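Putative fimbrium tip subunit Fim1F (Parabacteroides distasonis, PDB 3R4R) probably forms part of the tip of fimbriae, the filaments on the bacterial surface that mediate cell adhesion and biofilm formation. Local coordinates at residues N63-D68 / N105-N110; L42-C47 / K67-M72; S17-T22 / G80-L85; S112-L117 / K130-G135. All coordinates share one frame; numbering follows the deposited sequence.

Interactions 1, 2 and 3 gather in the N-terminal part of the chain, on strands 12-21, 46-52, 58-65 and 78-90. Centre to centre, 1 and 2 lie about 8 Å apart, 2 and 3 about 9 Å, and 1 and 3 about 14 Å. Interactions 1 and 2 share K67 and D68 on helix 66-69 and use the neighbouring strands 58-65 and 46-52. Along the chain, interaction 3 brackets interaction 2, since its strands come before and after. Interaction 4 touches interaction 1 through N63 and D115; its centre is about 13, 19 and 21 Å from those of 1, 2 and 3. It joins the loop after strand 96-104 to the short strand 131-132, which pairs with strand 191-202.

Interaction 1. Residues N63-D68 / N105-N110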
loop_
_atom_site.group_PDB
_atom_site.type_symbol
_atom_site.label_atom_id
_atom_site.label_comp_id
_atom_site.label_asym_id
_atom_site.label_seq_id
_atom_site.Cartn_x
_atom_site.Cartn_y
_atom_site.Cartn_z
ATOM N N ASN A 63 -5.276 -2.378 -18.263
ATOM C CA ASN A 63 -5.254 -1.185 -17.436
ATOM C C ASN A 63 -6.645 -0.627 -17.384
ATOM O O ASN A 63 -7.208 -0.288 -18.437
ATOM C CB ASN A 63 -4.237 -0.164 -17.968
ATOM C CG ASN A 63 -2.817 -0.674 -17.890
ATOM O OD1 ASN A 63 -2.359 -1.239 -16.878
ATOM N ND2 ASN A 63 -2.074 -0.443 -18.941
ATOM N N PHE A 64 -7.233 -0.630 -16.164
ATOM C CA PHE A 64 -8.577 -0.105 -15.850
ATOM C C PHE A 64 -8.508 1.266 -15.250
ATOM O O PHE A 64 -7.561 1.564 -14.528
ATOM C CB PHE A 64 -9.327 -1.013 -14.871
ATOM C CG PHE A 64 -9.573 -2.415 -15.358
ATOM C CD1 PHE A 64 -8.624 -3.417 -15.154
ATOM C CD2 PHE A 64 -10.786 -2.758 -15.939
ATOM C CE1 PHE A 64 -8.872 -4.722 -15.564
ATOM C CE2 PHE A 64 -11.040 -4.068 -16.331
ATOM C CZ PHE A 64 -10.084 -5.044 -16.140
ATOM N N TYR A 65 -9.529 2.091 -15.514
ATOM C CA TYR A 65 -9.627 3.454 -14.996
ATOM C C TYR A 65 -10.995 3.619 -14.298
ATOM O O TYR A 65 -11.775 2.671 -14.268
ATOM C CB TYR A 65 -9.384 4.473 -16.119
ATOM C CG TYR A 65 -7.958 4.380 -16.627
ATOM C CD1 TYR A 65 -6.920 5.043 -15.977
ATOM C CD2 TYR A 65 -7.628 3.551 -17.697
ATOM C CE1 TYR A 65 -5.594 4.933 -16.422
ATOM C CE2 TYR A 65 -6.310 3.436 -18.150
ATOM C CZ TYR A 65 -5.294 4.121 -17.500
ATOM O OH TYR A 65 -3.989 4.012 -17.927
ATOM N N SER A 66 -11.243 4.778 -13.668
ATOM C CA SER A 66 -12.428 5.033 -12.822
ATOM C C SER A 66 -13.764 4.653 -13.511
ATOM O O SER A 66 -14.639 4.143 -12.816
ATOM C CB SER A 66 -12.505 6.491 -12.379
ATOM O OG SER A 66 -12.507 7.397 -13.468
ATOM N N LYS A 67 -13.924 4.853 -14.831
ATOM C CA LYS A 67 -15.180 4.492 -15.509
ATOM C C LYS A 67 -15.368 2.954 -15.599
ATOM O O LYS A 67 -16.505 2.488 -15.659
ATOM C CB LYS A 67 -15.228 5.098 -16.919
ATOM N N ASP A 68 -14.253 2.185 -15.578
ATOM C CA ASP A 68 -14.206 0.726 -15.714
ATOM C C ASP A 68 -14.399 0.023 -14.375
ATOM O O ASP A 68 -15.086 -0.997 -14.311
ATOM C CB ASP A 68 -12.842 0.321 -16.314
ATOM C CG ASP A 68 -12.453 1.074 -17.576
ATOM O OD1 ASP A 68 -13.231 1.025 -18.564
ATOM O OD2 ASP A 68 -11.347 1.665 -17.599
ATOM N N ASN A 105 -3.708 2.113 -8.455
ATOM C CA ASN A 105 -3.426 3.565 -8.405
ATOM C C ASN A 105 -1.988 3.926 -8.766
ATOM O O ASN A 105 -1.498 4.967 -8.312
ATOM C CB ASN A 105 -3.725 4.133 -7.008
ATOM C CG ASN A 105 -5.175 4.088 -6.621
ATOM O OD1 ASN A 105 -6.085 4.217 -7.441
ATOM N ND2 ASN A 105 -5.414 4.056 -5.357
ATOM N N ALA A 106 -1.364 3.167 -9.697
ATOM C CA ALA A 106 0.025 3.408 -10.162
ATOM C C ALA A 106 0.085 3.651 -11.689
ATOM O O ALA A 106 1.152 3.968 -12.211
ATOM C CB ALA A 106 0.900 2.233 -9.789
ATOM N N ASN A 107 -1.058 3.561 -12.391
ATOM C CA ASN A 107 -1.126 3.810 -13.835
ATOM C C ASN A 107 -0.811 5.261 -14.185
ATOM O O ASN A 107 -0.897 6.143 -13.341
ATOM C CB ASN A 107 -2.538 3.470 -14.426
ATOM C CG ASN A 107 -3.020 2.044 -14.356
ATOM O OD1 ASN A 107 -2.328 1.137 -13.897
ATOM N ND2 ASN A 107 -4.249 1.818 -14.815
ATOM N N ASN A 108 -0.436 5.482 -15.448
ATOM C CA ASN A 108 -0.247 6.778 -16.072
ATOM C C ASN A 108 -1.610 7.172 -16.674
ATOM O O ASN A 108 -2.577 6.427 -16.503
ATOM C CB ASN A 108 0.901 6.715 -17.111
ATOM C CG ASN A 108 2.272 6.330 -16.621
ATOM O OD1 ASN A 108 3.000 5.599 -17.307
ATOM N ND2 ASN A 108 2.692 6.823 -15.473
ATOM N N ALA A 109 -1.699 8.277 -17.404
ATOM C CA ALA A 109 -2.968 8.711 -17.981
ATOM C C ALA A 109 -3.656 7.651 -18.875
ATOM O O ALA A 109 -4.859 7.469 -18.723
ATOM C CB ALA A 109 -2.741 9.948 -18.821
ATOM N N ASN A 110 -2.912 6.979 -19.809
ATOM C CA ASN A 110 -3.446 6.026 -20.795
ATOM C C ASN A 110 -2.838 4.611 -20.714
ATOM O O ASN A 110 -3.265 3.700 -21.433
ATOM C CB ASN A 110 -3.149 6.559 -22.230
ATOM C CG ASN A 110 -3.411 8.025 -22.468
ATOM O OD1 ASN A 110 -2.503 8.758 -22.887
ATOM N ND2 ASN A 110 -4.617 8.503 -22.127
#
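Y65 and N107 meet where strand 58-65 faces the long loop after strand 96-104, at the surface of the N-terminal half. With CG anti to the carbonyl carbon (chi1 -66°), the tyrosine carries its ring across to the loop. Y65 OH donates a hydrogen bond to the backbone O of N108, 3.1 Å away, approaching from above the carbonyl plane, 41° out of it. Over one ring face comes the amide of N107, whose ND2 lies 3.7 Å from Y65 CZ, the two planes being 68° apart. A109 O approaches obliquely, 3.5 Å from Y65 CE1. The N107 ND2 group gives its hydrogen bond to C47 O; F64 O is near, but at a poor angle. N63 CB packs 3.7 Å from N107 ND2, while the N63 amide is held by H48 and D115. A phenylalanine in place of Y65 would probably leave N108 O without the phenol as its donor. Asparagine and tyrosine suit these places because, beyond N105 with its backbone bonds to N46, the loop is held largely by bonds between side chain and main chain: Y65 OH and N107 ND2 reach carbonyls, and N107 N gives to N46 OD1.

Interaction 2. Residues L42-C47 / K67-M72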
loop_
_atom_site.group_PDB
_atom_site.type_symbol
_atom_site.label_atom_id
_atom_site.label_comp_id
_atom_site.label_asym_id
_atom_site.label_seq_id
_atom_site.Cartn_x
_atom_site.Cartn_y
_atom_site.Cartn_z
ATOM N N LEU A 42 -9.426 3.801 0.840
ATOM C CA LEU A 42 -9.930 2.554 0.266
ATOM C C LEU A 42 -10.187 2.698 -1.224
ATOM O O LEU A 42 -10.479 1.700 -1.886
ATOM C CB LEU A 42 -11.231 2.106 0.963
ATOM C CG LEU A 42 -11.147 1.603 2.396
ATOM C CD1 LEU A 42 -12.535 1.582 3.060
ATOM C CD2 LEU A 42 -10.474 0.242 2.477
ATOM N N THR A 43 -10.117 3.933 -1.746
ATOM C CA THR A 43 -10.428 4.249 -3.147
ATOM C C THR A 43 -9.360 3.741 -4.083
ATOM O O THR A 43 -8.162 3.883 -3.826
ATOM C CB THR A 43 -10.599 5.775 -3.344
ATOM O OG1 THR A 43 -11.692 6.185 -2.550
ATOM C CG2 THR A 43 -10.902 6.179 -4.784
ATOM N N ILE A 44 -9.827 3.182 -5.198
ATOM C CA ILE A 44 -9.044 2.754 -6.333
ATOM C C ILE A 44 -9.548 3.579 -7.516
ATOM O O ILE A 44 -10.733 3.497 -7.857
ATOM C CB ILE A 44 -9.102 1.228 -6.553
ATOM C CG1 ILE A 44 -8.559 0.485 -5.338
ATOM C CG2 ILE A 44 -8.347 0.823 -7.850
ATOM C CD1 ILE A 44 -8.771 -1.001 -5.392
ATOM N N GLN A 45 -8.657 4.409 -8.105
ATOM C CA GLN A 45 -8.996 5.270 -9.231
ATOM C C GLN A 45 -8.590 4.612 -10.537
ATOM O O GLN A 45 -9.164 4.923 -11.571
ATOM C CB GLN A 45 -8.326 6.640 -9.093
ATOM C CG GLN A 45 -8.800 7.444 -7.887
ATOM C CD GLN A 45 -8.286 8.860 -7.905
ATOM O OE1 GLN A 45 -8.489 9.617 -8.856
ATOM N NE2 GLN A 45 -7.710 9.289 -6.802
ATOM N N ASN A 46 -7.630 3.682 -10.488
ATOM C CA ASN A 46 -7.082 2.955 -11.636
ATOM C C ASN A 46 -6.308 1.723 -11.169
ATOM O O ASN A 46 -5.881 1.680 -10.023
ATOM C CB ASN A 46 -6.166 3.880 -12.466
ATOM C CG ASN A 46 -4.930 4.380 -11.745
ATOM O OD1 ASN A 46 -3.997 3.628 -11.449
ATOM N ND2 ASN A 46 -4.844 5.677 -11.543
ATOM N N CYS A 47 -6.116 0.740 -12.029
ATOM C CA CYS A 47 -5.337 -0.447 -11.691
ATOM C C CYS A 47 -4.795 -1.097 -12.956
ATOM O O CYS A 47 -5.274 -0.858 -14.061
ATOM C CB CYS A 47 -6.138 -1.460 -10.862
ATOM S SG CYS A 47 -7.560 -2.201 -11.716
ATOM N N LYS A 67 -13.924 4.853 -14.831
ATOM C CA LYS A 67 -15.180 4.492 -15.509
ATOM C C LYS A 67 -15.368 2.954 -15.599
ATOM O O LYS A 67 -16.505 2.488 -15.659
ATOM C CB LYS A 67 -15.228 5.098 -16.919
ATOM N N ASP A 68 -14.253 2.185 -15.578
ATOM C CA ASP A 68 -14.206 0.726 -15.714
ATOM C C ASP A 68 -14.399 0.023 -14.375
ATOM O O ASP A 68 -15.086 -0.997 -14.311
ATOM C CB ASP A 68 -12.842 0.321 -16.314
ATOM C CG ASP A 68 -12.453 1.074 -17.576
ATOM O OD1 ASP A 68 -13.231 1.025 -18.564
ATOM O OD2 ASP A 68 -11.347 1.665 -17.599
ATOM N N LEU A 69 -13.802 0.581 -13.309
ATOM C CA LEU A 69 -13.802 0.057 -11.934
ATOM C C LEU A 69 -15.192 0.092 -11.297
ATOM O O LEU A 69 -15.469 -0.685 -10.375
ATOM C CB LEU A 69 -12.829 0.866 -11.072
ATOM C CG LEU A 69 -11.362 0.605 -11.371
ATOM C CD1 LEU A 69 -10.554 1.802 -11.163
ATOM C CD2 LEU A 69 -10.852 -0.573 -10.594
ATOM N N GLY A 70 -16.044 0.974 -11.806
ATOM C CA GLY A 70 -17.407 1.137 -11.329
ATOM C C GLY A 70 -17.461 1.748 -9.941
ATOM O O GLY A 70 -16.542 2.472 -9.558
ATOM N N GLU A 71 -18.496 1.421 -9.145
ATOM C CA GLU A 71 -18.639 1.989 -7.807
ATOM C C GLU A 71 -18.090 1.018 -6.730
ATOM O O GLU A 71 -17.967 -0.191 -6.970
ATOM C CB GLU A 71 -20.124 2.326 -7.541
ATOM C CG GLU A 71 -20.346 3.307 -6.399
ATOM C CD GLU A 71 -19.592 4.616 -6.561
ATOM O OE1 GLU A 71 -19.893 5.365 -7.519
ATOM O OE2 GLU A 71 -18.672 4.873 -5.749
HETATM N N MSE A 72 -17.704 1.569 -5.572
HETATM C CA MSE A 72 -17.189 0.765 -4.459
HETATM C C MSE A 72 -18.379 0.134 -3.721
HETATM O O MSE A 72 -19.176 0.823 -3.084
HETATM C CB MSE A 72 -16.300 1.584 -3.500
HETATM C CG MSE A 72 -15.588 0.725 -2.450
HETATM SE SE MSE A 72 -15.006 1.706 -0.823
HETATM C CE MSE A 72 -13.755 2.860 -1.638
#
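The side chain of M72, a selenomethionine, leaves with CG anti to the backbone N (chi1 -172°) and then bends at its third torsion (-64°), which lays the terminal CE against L42. L69 has its CG anti to the carbonyl carbon, its fork directed at residues 44-47. M72 CE lies 3.5 Å from L42 O and 3.7 Å from L42 CB. M72 CE also comes 4.0 Å from T43 OG1, where the two side chains cross at about a right angle; that hydroxyl bonds to the backbone O of T39. The branches of L69 divide the rest of the contact. L69 CD1 presses on the main chain, 3.4 Å from Q45 O and 3.5 Å from N46 N. L69 CD2 instead finds side chains, 3.8 Å from C47 SG and 4.0 Å from I44 CG2. The contact is wholly one of van der Waals packing, for which a forked leucine and a long, flexible selenoether chain (a thioether in the natural methionine) are well shaped. Between them, G70 leaves the short helix with positive phi, a conformation that favours glycine, and the chain runs on to M72 in a direction 171° from that of 42-47. Several polar groups of 42-47 (T43 O, Q45 N, N46 and C47 O) pair with N105 and N107 after strand 96-104, and Q45 NE2 with S140 O. On the side of strand 78-90, L69 and C47 rest on L83, while M72 and T43 rest on Y81. L42 and I44 touch T22 beyond strand 12-21, so helix 66-69 and its following turn fit between the start of strand 46-52 and strand 78-90.

Interaction 3. Residues S17-T22 / G80-L85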
loop_
_atom_site.group_PDB
_atom_site.type_symbol
_atom_site.label_atom_id
_atom_site.label_comp_id
_atom_site.label_asym_id
_atom_site.label_seq_id
_atom_site.Cartn_x
_atom_site.Cartn_y
_atom_site.Cartn_z
ATOM N N SER A 17 -14.202 -12.994 -14.024
ATOM C CA SER A 17 -14.854 -12.113 -13.057
ATOM C C SER A 17 -13.876 -11.902 -11.906
ATOM O O SER A 17 -13.431 -12.880 -11.298
ATOM C CB SER A 17 -16.194 -12.682 -12.599
ATOM O OG SER A 17 -17.108 -12.829 -13.673
ATOM N N LEU A 18 -13.485 -10.639 -11.658
ATOM C CA LEU A 18 -12.475 -10.272 -10.668
ATOM C C LEU A 18 -13.068 -9.442 -9.529
ATOM O O LEU A 18 -13.792 -8.479 -9.788
ATOM C CB LEU A 18 -11.388 -9.459 -11.402
ATOM C CG LEU A 18 -9.919 -9.660 -10.991
ATOM C CD1 LEU A 18 -9.368 -10.959 -11.563
ATOM C CD2 LEU A 18 -9.052 -8.550 -11.549
ATOM N N VAL A 19 -12.763 -9.800 -8.269
ATOM C CA VAL A 19 -13.242 -9.050 -7.098
ATOM C C VAL A 19 -12.017 -8.518 -6.324
ATOM O O VAL A 19 -11.214 -9.322 -5.855
ATOM C CB VAL A 19 -14.185 -9.886 -6.194
ATOM C CG1 VAL A 19 -14.529 -9.144 -4.902
ATOM C CG2 VAL A 19 -15.461 -10.268 -6.939
ATOM N N LEU A 20 -11.874 -7.169 -6.215
ATOM C CA LEU A 20 -10.749 -6.526 -5.527
ATOM C C LEU A 20 -11.197 -6.040 -4.156
ATOM O O LEU A 20 -11.981 -5.089 -4.068
ATOM C CB LEU A 20 -10.152 -5.346 -6.344
ATOM C CG LEU A 20 -9.879 -5.507 -7.848
ATOM C CD1 LEU A 20 -9.419 -4.197 -8.446
ATOM C CD2 LEU A 20 -8.880 -6.628 -8.155
ATOM N N LEU A 21 -10.710 -6.694 -3.085
ATOM C CA LEU A 21 -11.070 -6.348 -1.715
ATOM C C LEU A 21 -9.943 -5.554 -1.088
ATOM O O LEU A 21 -8.803 -6.008 -1.006
ATOM C CB LEU A 21 -11.424 -7.576 -0.866
ATOM C CG LEU A 21 -12.686 -8.336 -1.257
ATOM C CD1 LEU A 21 -12.824 -9.603 -0.452
ATOM C CD2 LEU A 21 -13.929 -7.491 -1.073
ATOM N N THR A 22 -10.282 -4.304 -0.785
ATOM C CA THR A 22 -9.465 -3.254 -0.188
ATOM C C THR A 22 -9.484 -3.356 1.350
ATOM O O THR A 22 -8.474 -3.049 1.992
ATOM C CB THR A 22 -9.980 -1.870 -0.653
ATOM O OG1 THR A 22 -11.406 -1.804 -0.476
ATOM C CG2 THR A 22 -9.654 -1.589 -2.093
ATOM N N GLY A 80 -15.206 -3.438 -1.636
ATOM C CA GLY A 80 -14.480 -3.715 -2.849
ATOM C C GLY A 80 -15.059 -3.287 -4.172
ATOM O O GLY A 80 -16.072 -2.579 -4.237
ATOM N N TYR A 81 -14.348 -3.695 -5.236
ATOM C CA TYR A 81 -14.668 -3.415 -6.628
ATOM C C TYR A 81 -14.768 -4.694 -7.423
ATOM O O TYR A 81 -14.072 -5.659 -7.120
ATOM C CB TYR A 81 -13.607 -2.498 -7.261
ATOM C CG TYR A 81 -13.498 -1.129 -6.632
ATOM C CD1 TYR A 81 -12.694 -0.917 -5.515
ATOM C CD2 TYR A 81 -14.090 -0.024 -7.222
ATOM C CE1 TYR A 81 -12.582 0.343 -4.933
ATOM C CE2 TYR A 81 -13.949 1.247 -6.678
ATOM C CZ TYR A 81 -13.199 1.427 -5.528
ATOM O OH TYR A 81 -13.099 2.678 -4.964
ATOM N N GLU A 82 -15.626 -4.697 -8.444
ATOM C CA GLU A 82 -15.803 -5.807 -9.377
ATOM C C GLU A 82 -15.270 -5.412 -10.740
ATOM O O GLU A 82 -15.532 -4.296 -11.189
ATOM C CB GLU A 82 -17.272 -6.238 -9.478
ATOM C CG GLU A 82 -17.877 -6.870 -8.239
ATOM C CD GLU A 82 -19.227 -7.522 -8.487
ATOM O OE1 GLU A 82 -19.503 -7.921 -9.644
ATOM O OE2 GLU A 82 -19.962 -7.734 -7.499
ATOM N N LEU A 83 -14.513 -6.313 -11.388
ATOM C CA LEU A 83 -13.939 -6.114 -12.717
ATOM C C LEU A 83 -14.101 -7.317 -13.594
ATOM O O LEU A 83 -14.127 -8.445 -13.108
ATOM C CB LEU A 83 -12.434 -5.793 -12.640
ATOM C CG LEU A 83 -11.995 -4.481 -12.030
ATOM C CD1 LEU A 83 -10.498 -4.408 -12.000
ATOM C CD2 LEU A 83 -12.519 -3.319 -12.832
ATOM N N GLN A 84 -14.154 -7.069 -14.904
ATOM C CA GLN A 84 -14.200 -8.083 -15.940
ATOM C C GLN A 84 -12.927 -8.057 -16.769
ATOM O O GLN A 84 -12.506 -6.995 -17.222
ATOM C CB GLN A 84 -15.424 -7.886 -16.842
ATOM C CG GLN A 84 -16.699 -8.560 -16.347
ATOM C CD GLN A 84 -16.785 -10.015 -16.766
ATOM O OE1 GLN A 84 -16.739 -10.931 -15.938
ATOM N NE2 GLN A 84 -16.931 -10.256 -18.070
ATOM N N LEU A 85 -12.277 -9.216 -16.879
ATOM C CA LEU A 85 -11.141 -9.498 -17.761
ATOM C C LEU A 85 -11.669 -10.167 -18.997
ATOM O O LEU A 85 -11.967 -11.351 -18.921
ATOM C CB LEU A 85 -10.042 -10.381 -17.096
ATOM C CG LEU A 85 -9.106 -9.836 -16.045
ATOM C CD1 LEU A 85 -9.839 -9.234 -14.910
ATOM C CD2 LEU A 85 -8.289 -10.931 -15.492
#
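Four backbone hydrogen bonds join L18 to L83 and L20 to Y81, two for each antiparallel hydrogen-bonded pair. L18 N reaches L83 O at 2.7 Å and L83 N returns to L18 O at 2.8 Å. In the second pair L20 N meets Y81 O at 2.8 Å, nearly straight at the hydrogen (169°), and Y81 N meets L20 O at 3.0 Å. A side-chain bond is added at the non-hydrogen-bonded pair S17 and Q84: S17 OG donates to Q84 OE1 at 3.0 Å, nearly along the C=O axis, and the bend of the glutamine at chi2 (-85°) brings that oxygen back across the strands. With S17 replaced by an alanine, Q84 OE1 is likely to lose this donor and the Q84 amide to be set free to turn. The other face is leucine-rich and buried. L18 CD2 packs 3.5 Å from L85 CD1, and L20 CD1 lies 3.7 Å from L83 CD1, with V49, C47 and F64 adding to this layer. G80 suits its place opposite L21, since a CB there would clash with L20 O and L21 CD2. Strand 12-21, within the probable propeptide, also bonds to strand 161-179. The chemistry is therefore two-sided: main-chain bonds fix the register, leucines and the Y81 ring seal the interior, and S17, Q84, E82, V19 and L21 make a mixed, more exposed face.

Interaction 4. Residues S112-L117 / K130-G135; sequences SPFDNL and KTIAKG. With EDO (1,2-ethanediol), chain H.
P113, F114 and L117 touch K130 and I132 from two successive type I turns, S112 to D115 and F114 to L117. S112 shapes the first: its OG accepts from F114 N at 3.1 Å, an ST turn, and donates to D115 OD1 at 2.7 Å, meeting that oxygen from above the carboxylate plane. P113, a rigid residue apt for a turn, sets CG over one face of the F114 ring. F114 follows with its edge to K130, CD1 lying 4.0 Å from K130 CG, while its CE1 meets I132 CG2 obliquely at 3.7 Å. This flat ring thus fills the seam between turn and strand, and the H48 ring meets it with the planes at about 45°. D115 closes the turn, and L117 brings CD1 to 3.9 Å from K130 CB, the two side chains crossing at about a right angle. K130 can serve both neighbours because CG is anti to the backbone N (chi1 -175°) and the chain bends next: F114 and L117 both meet its first methylenes from one side, and NZ passes on toward P113. There K130 NZ makes a weak 3.3 Å hydrogen bond to O1 of a 1,2-ethanediol, probably from the crystallisation liquor, whose O2 weakly accepts from A133 N. The arrangement is an ST turn and two consecutive type I turns packed on the short strand 131-132, which pairs with strand 191-202 through I132 and S201.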
loop_
_atom_site.group_PDB
_atom_site.type_symbol
_atom_site.label_atom_id
_atom_site.label_comp_id
_atom_site.label_asym_id
_atom_site.label_seq_id
_atom_site.Cartn_x
_atom_site.Cartn_y
_atom_site.Cartn_z
ATOM N N SER A 112 0.230 1.905 -18.150
ATOM C CA SER A 112 0.859 1.749 -16.838
ATOM C C SER A 112 2.378 1.618 -16.985
ATOM O O SER A 112 2.862 1.202 -18.045
ATOM C CB SER A 112 0.303 0.545 -16.085
ATOM O OG SER A 112 0.964 -0.662 -16.432
ATOM N N PRO A 113 3.156 1.886 -15.908
ATOM C CA PRO A 113 4.615 1.653 -15.992
ATOM C C PRO A 113 5.006 0.138 -16.041
ATOM O O PRO A 113 6.188 -0.168 -16.144
ATOM C CB PRO A 113 5.137 2.299 -14.690
ATOM C CG PRO A 113 4.012 2.332 -13.783
ATOM C CD PRO A 113 2.769 2.423 -14.589
ATOM N N PHE A 114 4.027 -0.799 -16.013
ATOM C CA PHE A 114 4.262 -2.253 -15.965
ATOM C C PHE A 114 3.969 -2.951 -17.295
ATOM O O PHE A 114 4.136 -4.182 -17.400
ATOM C CB PHE A 114 3.356 -2.864 -14.878
ATOM C CG PHE A 114 3.205 -1.992 -13.646
ATOM C CD1 PHE A 114 4.235 -1.873 -12.728
ATOM C CD2 PHE A 114 2.028 -1.303 -13.403
ATOM C CE1 PHE A 114 4.120 -1.023 -11.631
ATOM C CE2 PHE A 114 1.909 -0.458 -12.294
ATOM C CZ PHE A 114 2.962 -0.329 -11.417
ATOM N N ASP A 115 3.532 -2.174 -18.308
ATOM C CA ASP A 115 3.120 -2.678 -19.615
ATOM C C ASP A 115 4.219 -3.442 -20.374
ATOM O O ASP A 115 3.874 -4.344 -21.144
ATOM C CB ASP A 115 2.657 -1.526 -20.511
ATOM C CG ASP A 115 1.356 -0.898 -20.093
ATOM O OD1 ASP A 115 0.790 -1.329 -19.077
ATOM O OD2 ASP A 115 0.876 -0.016 -20.810
ATOM N N ASN A 116 5.488 -3.114 -20.168
ATOM C CA ASN A 116 6.589 -3.773 -20.866
ATOM C C ASN A 116 7.172 -4.939 -20.045
ATOM O O ASN A 116 8.168 -5.526 -20.473
ATOM C CB ASN A 116 7.705 -2.758 -21.199
ATOM C CG ASN A 116 8.207 -1.979 -20.000
ATOM O OD1 ASN A 116 7.475 -1.705 -19.023
ATOM N ND2 ASN A 116 9.453 -1.529 -20.092
ATOM N N LEU A 117 6.578 -5.275 -18.883
ATOM C CA LEU A 117 7.057 -6.370 -18.013
ATOM C C LEU A 117 6.433 -7.685 -18.515
ATOM O O LEU A 117 5.231 -7.894 -18.415
ATOM C CB LEU A 117 6.731 -6.081 -16.534
ATOM C CG LEU A 117 7.230 -4.742 -15.970
ATOM C CD1 LEU A 117 6.800 -4.580 -14.531
ATOM C CD2 LEU A 117 8.757 -4.605 -16.084
ATOM N N LYS A 130 10.812 -4.579 -10.684
ATOM C CA LYS A 130 10.188 -3.260 -10.825
ATOM C C LYS A 130 10.140 -2.491 -9.493
ATOM O O LYS A 130 9.757 -3.024 -8.441
ATOM C CB LYS A 130 8.749 -3.366 -11.396
ATOM C CG LYS A 130 8.055 -2.020 -11.704
ATOM C CD LYS A 130 8.779 -1.190 -12.783
ATOM C CE LYS A 130 8.154 0.159 -13.020
ATOM N NZ LYS A 130 8.863 0.864 -14.111
ATOM N N THR A 131 10.526 -1.213 -9.592
ATOM C CA THR A 131 10.522 -0.197 -8.558
ATOM C C THR A 131 9.747 0.998 -9.080
ATOM O O THR A 131 10.055 1.497 -10.176
ATOM C CB THR A 131 11.958 0.184 -8.118
ATOM O OG1 THR A 131 12.595 -0.945 -7.528
ATOM C CG2 THR A 131 11.989 1.351 -7.122
ATOM N N ILE A 132 8.735 1.435 -8.297
ATOM C CA ILE A 132 7.962 2.633 -8.579
ATOM C C ILE A 132 8.496 3.714 -7.637
ATOM O O ILE A 132 8.824 3.400 -6.492
ATOM C CB ILE A 132 6.409 2.438 -8.496
ATOM C CG1 ILE A 132 5.924 2.020 -7.070
ATOM C CG2 ILE A 132 5.923 1.488 -9.614
ATOM C CD1 ILE A 132 4.463 1.817 -6.890
ATOM N N ALA A 133 8.642 4.962 -8.138
ATOM C CA ALA A 133 9.210 6.093 -7.385
ATOM C C ALA A 133 8.177 7.209 -7.141
ATOM O O ALA A 133 8.564 8.354 -6.864
ATOM C CB ALA A 133 10.407 6.662 -8.134
ATOM N N LYS A 134 6.868 6.880 -7.220
ATOM C CA LYS A 134 5.802 7.854 -6.958
ATOM C C LYS A 134 5.252 7.587 -5.562
ATOM O O LYS A 134 4.492 6.629 -5.338
ATOM C CB LYS A 134 4.696 7.852 -8.040
ATOM C CG LYS A 134 5.214 8.452 -9.362
ATOM C CD LYS A 134 4.174 8.646 -10.436
ATOM C CE LYS A 134 4.806 9.234 -11.686
ATOM N NZ LYS A 134 3.832 9.385 -12.799
ATOM N N GLY A 135 5.703 8.440 -4.645
ATOM C CA GLY A 135 5.402 8.403 -3.225
ATOM C C GLY A 135 3.962 8.557 -2.789
ATOM O O GLY A 135 3.171 9.227 -3.453
HETATM C C1 EDO H . 7.277 4.465 -12.503
HETATM O O1 EDO H . 8.577 3.860 -12.662
HETATM C C2 EDO H . 7.135 5.228 -11.188
HETATM O O2 EDO H . 8.014 6.368 -11.107
#